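Local coordinates for protein AA9 family lytic polysaccharide monooxygenase B (Heterobasidion irregulare TC 32-1, PDB 5NNS) that oxidatively cleaves crystalline and amorphous polysaccharides such as cellulose at a copper site, yielding C1-oxidised products, at residues E105-N110 with G147-R152. Residues are numbered along the deposited sequence; the frame is centred on the assembly and turned at random.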
# COMPACT_ATOMS: atom_id res chain seq x y z
N GLU A 105 -13.95 0.05 0.45
CA GLU A 105 -13.71 -0.49 1.78
C GLU A 105 -12.39 -1.25 1.78
O GLU A 105 -12.28 -2.31 1.16
CB GLU A 105 -14.85 -1.41 2.20
CG GLU A 105 -16.11 -0.67 2.60
CD GLU A 105 -17.25 -1.61 2.91
OE1 GLU A 105 -17.87 -2.13 1.96
OE2 GLU A 105 -17.52 -1.83 4.12
N TRP A 106 -11.41 -0.70 2.49
CA TRP A 106 -10.04 -1.23 2.49
C TRP A 106 -9.79 -2.11 3.69
O TRP A 106 -10.12 -1.73 4.81
CB TRP A 106 -9.04 -0.08 2.50
CG TRP A 106 -9.18 0.78 1.32
CD1 TRP A 106 -9.97 1.88 1.19
CD2 TRP A 106 -8.53 0.60 0.06
NE1 TRP A 106 -9.85 2.41 -0.07
CE2 TRP A 106 -8.98 1.64 -0.79
CE3 TRP A 106 -7.62 -0.34 -0.44
CZ2 TRP A 106 -8.53 1.77 -2.11
CZ3 TRP A 106 -7.17 -0.21 -1.76
CH2 TRP A 106 -7.63 0.84 -2.58
N PHE A 107 -9.19 -3.27 3.44
CA PHE A 107 -8.72 -4.16 4.50
C PHE A 107 -7.23 -4.44 4.33
O PHE A 107 -6.71 -4.47 3.21
CB PHE A 107 -9.53 -5.47 4.56
CG PHE A 107 -9.50 -6.28 3.29
CD1 PHE A 107 -10.37 -6.00 2.24
CD2 PHE A 107 -8.61 -7.34 3.15
CE1 PHE A 107 -10.34 -6.75 1.07
CE2 PHE A 107 -8.58 -8.10 1.98
CZ PHE A 107 -9.45 -7.80 0.94
N LYS A 108 -6.56 -4.65 5.46
CA LYS A 108 -5.11 -4.82 5.53
C LYS A 108 -4.75 -6.31 5.55
O LYS A 108 -5.25 -7.05 6.40
CB LYS A 108 -4.62 -4.14 6.80
CG LYS A 108 -3.13 -3.90 6.87
CD LYS A 108 -2.74 -3.31 8.22
CE LYS A 108 -3.11 -1.84 8.36
NZ LYS A 108 -2.81 -1.30 9.71
N ILE A 109 -3.92 -6.75 4.60
CA ILE A 109 -3.50 -8.16 4.53
C ILE A 109 -2.10 -8.42 5.09
O ILE A 109 -1.77 -9.56 5.41
CB ILE A 109 -3.60 -8.75 3.10
CG1 ILE A 109 -2.71 -8.00 2.10
CG2 ILE A 109 -5.06 -8.78 2.66
CD1 ILE A 109 -2.50 -8.77 0.81
N ASN A 110 -1.28 -7.37 5.20
CA ASN A 110 0.07 -7.52 5.71
C ASN A 110 0.61 -6.19 6.21
O ASN A 110 0.37 -5.15 5.59
CB ASN A 110 0.99 -8.08 4.62
CG ASN A 110 2.44 -8.20 5.06
OD1 ASN A 110 3.27 -7.41 4.65
ND2 ASN A 110 2.73 -9.17 5.92
N GLY A 147 -13.22 -12.06 -7.05
CA GLY A 147 -13.72 -10.76 -7.45
C GLY A 147 -12.65 -9.82 -7.94
O GLY A 147 -11.48 -10.20 -8.09
N ASN A 148 -13.07 -8.58 -8.18
CA ASN A 148 -12.20 -7.52 -8.65
C ASN A 148 -11.75 -6.70 -7.44
O ASN A 148 -12.59 -6.23 -6.66
CB ASN A 148 -12.96 -6.64 -9.64
CG ASN A 148 -13.55 -7.43 -10.79
OD1 ASN A 148 -12.86 -8.25 -11.41
ND2 ASN A 148 -14.83 -7.21 -11.07
N TYR A 149 -10.43 -6.55 -7.30
CA TYR A 149 -9.82 -5.90 -6.14
C TYR A 149 -8.70 -4.95 -6.54
O TYR A 149 -7.97 -5.20 -7.51
CB TYR A 149 -9.19 -6.95 -5.21
CG TYR A 149 -10.16 -7.86 -4.51
CD1 TYR A 149 -10.63 -9.01 -5.14
CD2 TYR A 149 -10.58 -7.61 -3.20
CE1 TYR A 149 -11.51 -9.87 -4.51
CE2 TYR A 149 -11.46 -8.46 -2.55
CZ TYR A 149 -11.92 -9.59 -3.21
OH TYR A 149 -12.79 -10.44 -2.57
N ILE A 150 -8.55 -3.87 -5.77
CA ILE A 150 -7.31 -3.09 -5.78
C ILE A 150 -6.34 -3.74 -4.79
O ILE A 150 -6.75 -4.19 -3.72
CB ILE A 150 -7.53 -1.63 -5.35
CG1 ILE A 150 -8.52 -0.92 -6.27
CG2 ILE A 150 -6.20 -0.88 -5.31
CD1 ILE A 150 -8.11 -0.85 -7.73
N LEU A 151 -5.06 -3.80 -5.16
CA LEU A 151 -3.97 -4.19 -4.26
C LEU A 151 -3.13 -2.94 -4.02
O LEU A 151 -2.59 -2.37 -4.97
CB LEU A 151 -3.10 -5.27 -4.91
CG LEU A 151 -1.84 -5.70 -4.14
CD1 LEU A 151 -2.24 -6.41 -2.85
CD2 LEU A 151 -0.95 -6.59 -5.00
N ARG A 152 -3.00 -2.56 -2.75
CA ARG A 152 -2.45 -1.28 -2.36
C ARG A 152 -1.21 -1.47 -1.48
O ARG A 152 -1.31 -2.12 -0.43
CB ARG A 152 -3.52 -0.47 -1.62
CG ARG A 152 -3.02 0.74 -0.84
CD ARG A 152 -4.16 1.58 -0.31
NE ARG A 152 -3.72 2.93 0.04
CZ ARG A 152 -3.21 3.30 1.22
NH1 ARG A 152 -3.05 2.43 2.21
NH2 ARG A 152 -2.86 4.57 1.40
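The aliphatic part of a buried arginine, not its charge, lies against a tryptophan: CD of Arg-152 sits over one face of the Trp-106 six-membered ring, 4.1 Å from its centroid and offset toward the rim, a CH-pi contact. Arg-152 turns CG opposite the backbone N (chi1 165°) and runs extended to NE, crossing the indole at about a right angle, and its CB also packs 3.7 Å from CZ3 of Trp-106. The guanidinium is carried past the ring: NE bonds to the carbonyl O of Ser-48, NH2 to that of Ile-47, and NH1 forms a salt bridge with Glu-154. Ile-150 closes in at the indole edge, where its CG2 lies near the ring plane and 3.5 Å from CH2 of Trp-106. Cutting Trp-106 back to an alanine is likely to open a gap where the indole meets the Arg-152 methylenes and CG2 of Ile-150. Odd-numbered residues meet across the other face of the sheet. Phe-107 sets its CG between the backbone N and the carbonyl carbon (chi1 59°), which brings its ring edge up to Tyr-149, Phe-107 CZ lying 4.1 Å from Tyr-149 CE2; Ile-109 CD1 and Leu-151 CD1 are a looser pair at 4.4 Å. The axes of 106-110 and 147-152 come within 9.1 Å and run broadly the same way at 53°, with strand 85-91 between them, where Val-87 faces the classic bulge at Ile-109 and Asn-110. The contact thus joins strands 106-116 and 147-157 across 85-91, in the mixed sheet of the immunoglobulin-like beta-sandwich that AA9 monooxygenases share.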